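Local coordinates for protein peptidase M3B, oligoendopeptidase F (Enterococcus faecium, PDB 2QR4) that probably hydrolyses oligopeptides as a metallopeptidase of family M3, the family of the oligoendopeptidases F, at residues S240-L252 / D540-T554. Residues are numbered along the deposited sequence; the frame is centred on the assembly and turned at random. Where two conformers were deposited one is given.
Sequences SNNHIPESVYDTL and DYPVEVMKKAGVDMT
H243 and Y541 both turn CG beside the backbone N, anti to the carbonyl carbon (chi1 -45° and -68°), which helps bring their rings together as an offset stack, centroids 4.0 Å apart and planes at 14°. Y541 CE1 sits over the middle of the imidazole, 3.3 Å from H243 CG. The same histidine gives a nearly straight hydrogen bond from ND1, almost in its ring plane, to the backbone O of D540 at 3.0 Å. H243, with positive phi, is the C-prime residue of the Schellman motif ending helix 234-240, while Y541 stands at the N-cap position of helix 542-548: a helix end meets a helix start. Beside them a water accepts from V543 N and lies within hydrogen-bonding reach of H243 O and E544 OE1. Further along, V543 CG1 packs on I244 and touches P245 CD at 4.0 Å, and P542 backs onto F394 of helix 394-414. At the far end T554 CG2 lies against S247 OG, and a second water donates to both V248 O and M553 O, 2.7 Å from each. Bond and stack fix the imidazole's rotation, and one water joins two carbonyls that cannot bond each other, linking segments 288 residues apart in this mostly helical fold.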
loop_
_atom_site.group_PDB
_atom_site.type_symbol
_atom_site.label_atom_id
_atom_site.label_comp_id
_atom_site.label_asym_id
_atom_site.label_seq_id
_atom_site.Cartn_x
_atom_site.Cartn_y
_atom_site.Cartn_z
ATOM N N SER A 240 -16.507 -1.056 -18.814
ATOM C CA SER A 240 -17.418 -2.109 -19.262
ATOM C C SER A 240 -18.526 -2.355 -18.250
ATOM O O SER A 240 -19.680 -2.523 -18.624
ATOM C CB SER A 240 -16.689 -3.424 -19.549
ATOM O OG SER A 240 -16.424 -4.117 -18.344
ATOM N N ASN A 241 -18.190 -2.379 -16.966
ATOM C CA ASN A 241 -19.206 -2.729 -15.984
ATOM C C ASN A 241 -20.325 -1.693 -15.892
ATOM O O ASN A 241 -21.280 -1.872 -15.142
ATOM C CB ASN A 241 -18.595 -3.070 -14.616
ATOM C CG ASN A 241 -18.150 -1.853 -13.849
ATOM O OD1 ASN A 241 -18.876 -0.866 -13.763
ATOM N ND2 ASN A 241 -16.956 -1.922 -13.267
ATOM N N ASN A 242 -20.202 -0.625 -16.683
ATOM C CA ASN A 242 -21.274 0.367 -16.843
ATOM C C ASN A 242 -21.718 0.456 -18.306
ATOM O O ASN A 242 -22.440 1.378 -18.697
ATOM C CB ASN A 242 -20.804 1.747 -16.410
ATOM C CG ASN A 242 -20.865 1.942 -14.917
ATOM O OD1 ASN A 242 -19.852 1.826 -14.217
ATOM N ND2 ASN A 242 -22.059 2.239 -14.413
ATOM N N HIS A 243 -21.261 -0.494 -19.116
ATOM C CA HIS A 243 -21.597 -0.546 -20.544
ATOM C C HIS A 243 -21.253 0.753 -21.268
ATOM O O HIS A 243 -21.923 1.153 -22.221
ATOM C CB HIS A 243 -23.061 -0.946 -20.746
ATOM C CG HIS A 243 -23.478 -2.102 -19.891
ATOM N ND1 HIS A 243 -24.026 -1.939 -18.636
ATOM C CD2 HIS A 243 -23.386 -3.437 -20.092
ATOM C CE1 HIS A 243 -24.264 -3.125 -18.105
ATOM N NE2 HIS A 243 -23.887 -4.050 -18.969
ATOM N N ILE A 244 -20.187 1.401 -20.811
ATOM C CA ILE A 244 -19.654 2.563 -21.501
ATOM C C ILE A 244 -18.598 2.085 -22.483
ATOM O O ILE A 244 -17.616 1.483 -22.087
ATOM C CB ILE A 244 -19.026 3.553 -20.518
ATOM C CG1 ILE A 244 -20.067 3.965 -19.473
ATOM C CG2 ILE A 244 -18.473 4.768 -21.262
ATOM C CD1 ILE A 244 -19.536 4.892 -18.400
ATOM N N PRO A 245 -18.823 2.312 -23.779
ATOM C CA PRO A 245 -17.797 1.956 -24.754
ATOM C C PRO A 245 -16.573 2.845 -24.550
ATOM O O PRO A 245 -16.718 4.008 -24.178
ATOM C CB PRO A 245 -18.452 2.293 -26.106
ATOM C CG PRO A 245 -19.907 2.533 -25.822
ATOM C CD PRO A 245 -20.032 2.902 -24.389
ATOM N N GLU A 246 -15.380 2.303 -24.786
ATOM C CA GLU A 246 -14.145 3.079 -24.669
ATOM C C GLU A 246 -14.164 4.332 -25.560
ATOM O O GLU A 246 -13.516 5.334 -25.259
ATOM C CB GLU A 246 -12.930 2.214 -25.020
ATOM C CG GLU A 246 -12.567 1.176 -23.962
ATOM C CD GLU A 246 -11.119 0.723 -24.082
ATOM O OE1 GLU A 246 -10.254 1.284 -23.373
ATOM O OE2 GLU A 246 -10.835 -0.175 -24.900
ATOM N N SER A 247 -14.918 4.278 -26.654
ATOM C CA SER A 247 -14.984 5.396 -27.571
ATOM C C SER A 247 -15.514 6.686 -26.929
ATOM O O SER A 247 -15.175 7.760 -27.394
ATOM C CB SER A 247 -15.860 5.042 -28.755
ATOM O OG SER A 247 -17.198 4.907 -28.323
ATOM N N VAL A 248 -16.355 6.615 -25.894
ATOM C CA VAL A 248 -16.766 7.874 -25.289
ATOM C C VAL A 248 -15.559 8.566 -24.657
ATOM O O VAL A 248 -15.424 9.784 -24.739
ATOM C CB VAL A 248 -17.988 7.794 -24.302
ATOM C CG1 VAL A 248 -18.917 6.629 -24.628
ATOM C CG2 VAL A 248 -17.537 7.750 -22.885
ATOM N N TYR A 249 -14.657 7.783 -24.082
ATOM C CA TYR A 249 -13.457 8.324 -23.443
ATOM C C TYR A 249 -12.487 8.915 -24.489
ATOM O O TYR A 249 -11.962 10.017 -24.297
ATOM C CB TYR A 249 -12.777 7.216 -22.640
ATOM C CG TYR A 249 -11.924 7.627 -21.455
ATOM C CD1 TYR A 249 -10.699 8.292 -21.622
ATOM C CD2 TYR A 249 -12.316 7.292 -20.161
ATOM C CE1 TYR A 249 -9.900 8.624 -20.507
ATOM C CE2 TYR A 249 -11.536 7.624 -19.050
ATOM C CZ TYR A 249 -10.339 8.276 -19.219
ATOM O OH TYR A 249 -9.603 8.573 -18.090
ATOM N N ASP A 250 -12.246 8.192 -25.588
ATOM C CA ASP A 250 -11.364 8.700 -26.670
ATOM C C ASP A 250 -11.900 9.990 -27.265
ATOM O O ASP A 250 -11.175 10.967 -27.391
ATOM C CB ASP A 250 -11.187 7.683 -27.804
ATOM C CG ASP A 250 -10.429 6.433 -27.370
ATOM O OD1 ASP A 250 -9.621 6.507 -26.423
ATOM O OD2 ASP A 250 -10.647 5.368 -27.988
ATOM N N THR A 251 -13.182 9.990 -27.612
ATOM C CA THR A 251 -13.841 11.177 -28.137
ATOM C C THR A 251 -13.673 12.387 -27.223
ATOM O O THR A 251 -13.352 13.478 -27.691
ATOM C CB THR A 251 -15.326 10.928 -28.335
ATOM O OG1 THR A 251 -15.501 9.917 -29.325
ATOM C CG2 THR A 251 -16.015 12.184 -28.787
ATOM N N LEU A 252 -13.885 12.189 -25.927
ATOM C CA LEU A 252 -13.713 13.273 -24.953
ATOM C C LEU A 252 -12.293 13.819 -24.995
ATOM O O LEU A 252 -12.085 15.019 -25.181
ATOM C CB LEU A 252 -14.053 12.810 -23.531
ATOM C CG LEU A 252 -13.681 13.803 -22.427
ATOM C CD1 LEU A 252 -14.659 15.010 -22.374
ATOM C CD2 LEU A 252 -13.641 13.078 -21.099
ATOM N N ASP A 540 -27.780 1.408 -15.275
ATOM C CA ASP A 540 -26.495 0.809 -15.621
ATOM C C ASP A 540 -26.141 1.104 -17.075
ATOM O O ASP A 540 -25.109 0.655 -17.575
ATOM C CB ASP A 540 -26.541 -0.709 -15.404
ATOM C CG ASP A 540 -26.237 -1.114 -13.965
ATOM O OD1 ASP A 540 -25.268 -0.584 -13.379
ATOM O OD2 ASP A 540 -26.957 -1.981 -13.425
ATOM N N TYR A 541 -27.003 1.854 -17.754
ATOM C CA TYR A 541 -26.823 2.112 -19.177
ATOM C C TYR A 541 -26.907 3.603 -19.524
ATOM O O TYR A 541 -27.748 4.009 -20.328
ATOM C CB TYR A 541 -27.844 1.313 -19.991
ATOM C CG TYR A 541 -27.628 -0.186 -19.956
ATOM C CD1 TYR A 541 -26.833 -0.818 -20.909
ATOM C CD2 TYR A 541 -28.227 -0.971 -18.974
ATOM C CE1 TYR A 541 -26.634 -2.190 -20.877
ATOM C CE2 TYR A 541 -28.041 -2.344 -18.935
ATOM C CZ TYR A 541 -27.242 -2.949 -19.887
ATOM O OH TYR A 541 -27.056 -4.315 -19.842
ATOM N N PRO A 542 -26.006 4.414 -18.940
ATOM C CA PRO A 542 -26.038 5.869 -19.096
ATOM C C PRO A 542 -25.952 6.328 -20.546
ATOM O O PRO A 542 -26.593 7.317 -20.901
ATOM C CB PRO A 542 -24.799 6.338 -18.325
ATOM C CG PRO A 542 -23.923 5.130 -18.227
ATOM C CD PRO A 542 -24.869 3.984 -18.107
ATOM N N VAL A 543 -25.189 5.633 -21.389
ATOM C CA VAL A 543 -25.103 6.095 -22.770
ATOM C C VAL A 543 -26.320 5.790 -23.649
ATOM O O VAL A 543 -26.604 6.552 -24.569
ATOM C CB VAL A 543 -23.706 5.865 -23.469
ATOM C CG1 VAL A 543 -22.663 5.260 -22.530
ATOM C CG2 VAL A 543 -23.834 5.131 -24.808
ATOM N N GLU A 544 -27.067 4.726 -23.359
ATOM C CA GLU A 544 -28.319 4.505 -24.100
ATOM C C GLU A 544 -29.435 5.387 -23.569
ATOM O O GLU A 544 -30.292 5.828 -24.326
ATOM C CB GLU A 544 -28.751 3.033 -24.134
ATOM C CG GLU A 544 -28.024 2.154 -23.144
ATOM C CD GLU A 544 -26.664 1.706 -23.650
ATOM O OE1 GLU A 544 -25.704 1.707 -22.853
ATOM O OE2 GLU A 544 -26.558 1.354 -24.846
ATOM N N VAL A 545 -29.427 5.638 -22.265
ATOM C CA VAL A 545 -30.333 6.622 -21.705
ATOM C C VAL A 545 -30.104 7.954 -22.428
ATOM O O VAL A 545 -31.033 8.532 -22.992
ATOM C CB VAL A 545 -30.130 6.771 -20.187
ATOM C CG1 VAL A 545 -30.612 8.135 -19.700
ATOM C CG2 VAL A 545 -30.847 5.653 -19.458
HETATM N N MSE A 546 -28.855 8.412 -22.437
HETATM C CA MSE A 546 -28.486 9.635 -23.147
HETATM C C MSE A 546 -28.841 9.600 -24.639
HETATM O O MSE A 546 -29.400 10.560 -25.169
HETATM C CB MSE A 546 -26.997 9.939 -22.947
HETATM C CG MSE A 546 -26.684 10.666 -21.643
HETATM SE SE MSE A 546 -27.760 12.296 -21.386
HETATM C CE MSE A 546 -29.073 11.629 -20.111
ATOM N N LYS A 547 -28.524 8.494 -25.306
ATOM C CA LYS A 547 -28.857 8.313 -26.718
ATOM C C LYS A 547 -30.362 8.503 -26.973
ATOM O O LYS A 547 -30.760 9.168 -27.932
ATOM C CB LYS A 547 -28.406 6.926 -27.181
ATOM C CG LYS A 547 -28.040 6.815 -28.650
ATOM C CD LYS A 547 -27.087 5.629 -28.853
ATOM C CE LYS A 547 -26.726 5.419 -30.320
ATOM N NZ LYS A 547 -27.849 4.832 -31.109
ATOM N N LYS A 548 -31.186 7.928 -26.101
ATOM C CA LYS A 548 -32.640 8.078 -26.179
ATOM C C LYS A 548 -33.083 9.526 -25.972
ATOM O O LYS A 548 -34.098 9.960 -26.523
ATOM C CB LYS A 548 -33.339 7.155 -25.171
ATOM C CG LYS A 548 -33.729 5.789 -25.744
ATOM C CD LYS A 548 -34.233 4.825 -24.662
ATOM C CE LYS A 548 -33.075 4.223 -23.855
ATOM N NZ LYS A 548 -33.522 3.526 -22.612
ATOM N N ALA A 549 -32.317 10.273 -25.183
ATOM C CA ALA A 549 -32.627 11.680 -24.944
ATOM C C ALA A 549 -32.043 12.584 -26.027
ATOM O O ALA A 549 -32.172 13.804 -25.950
ATOM C CB ALA A 549 -32.145 12.113 -23.567
ATOM N N GLY A 550 -31.396 11.982 -27.026
ATOM C CA GLY A 550 -30.886 12.728 -28.178
ATOM C C GLY A 550 -29.403 13.074 -28.178
ATOM O O GLY A 550 -28.927 13.749 -29.090
ATOM N N VAL A 551 -28.668 12.611 -27.167
ATOM C CA VAL A 551 -27.228 12.855 -27.080
ATOM C C VAL A 551 -26.419 11.577 -27.283
ATOM O O VAL A 551 -26.396 10.708 -26.419
ATOM C CB VAL A 551 -26.854 13.423 -25.716
ATOM C CG1 VAL A 551 -25.370 13.797 -25.680
ATOM C CG2 VAL A 551 -27.719 14.625 -25.405
ATOM N N ASP A 552 -25.752 11.466 -28.426
ATOM C CA ASP A 552 -24.926 10.303 -28.691
ATOM C C ASP A 552 -23.502 10.588 -28.245
ATOM O O ASP A 552 -22.773 11.323 -28.910
ATOM C CB ASP A 552 -24.959 9.921 -30.173
ATOM C CG ASP A 552 -24.219 8.616 -30.459
ATOM O OD1 ASP A 552 -23.397 8.189 -29.611
ATOM O OD2 ASP A 552 -24.456 8.013 -31.530
HETATM N N MSE A 553 -23.114 9.986 -27.126
HETATM C CA MSE A 553 -21.839 10.268 -26.480
HETATM C C MSE A 553 -20.638 9.567 -27.117
HETATM O O MSE A 553 -19.488 9.801 -26.726
HETATM C CB MSE A 553 -21.930 9.942 -24.994
HETATM C CG MSE A 553 -22.670 11.001 -24.193
HETATM SE SE MSE A 553 -22.757 10.489 -22.313
HETATM C CE MSE A 553 -22.738 12.232 -21.458
ATOM N N THR A 554 -20.911 8.706 -28.091
ATOM C CA THR A 554 -19.855 8.032 -28.833
ATOM C C THR A 554 -19.307 8.970 -29.899
ATOM O O THR A 554 -18.220 8.740 -30.438
ATOM C CB THR A 554 -20.371 6.763 -29.537
ATOM O OG1 THR A 554 -21.432 7.113 -30.424
ATOM C CG2 THR A 554 -20.895 5.748 -28.535
HETATM O O HOH W 1 -24.216 2.866 -21.037
HETATM O O HOH W 2 -17.570 11.230 -25.475
#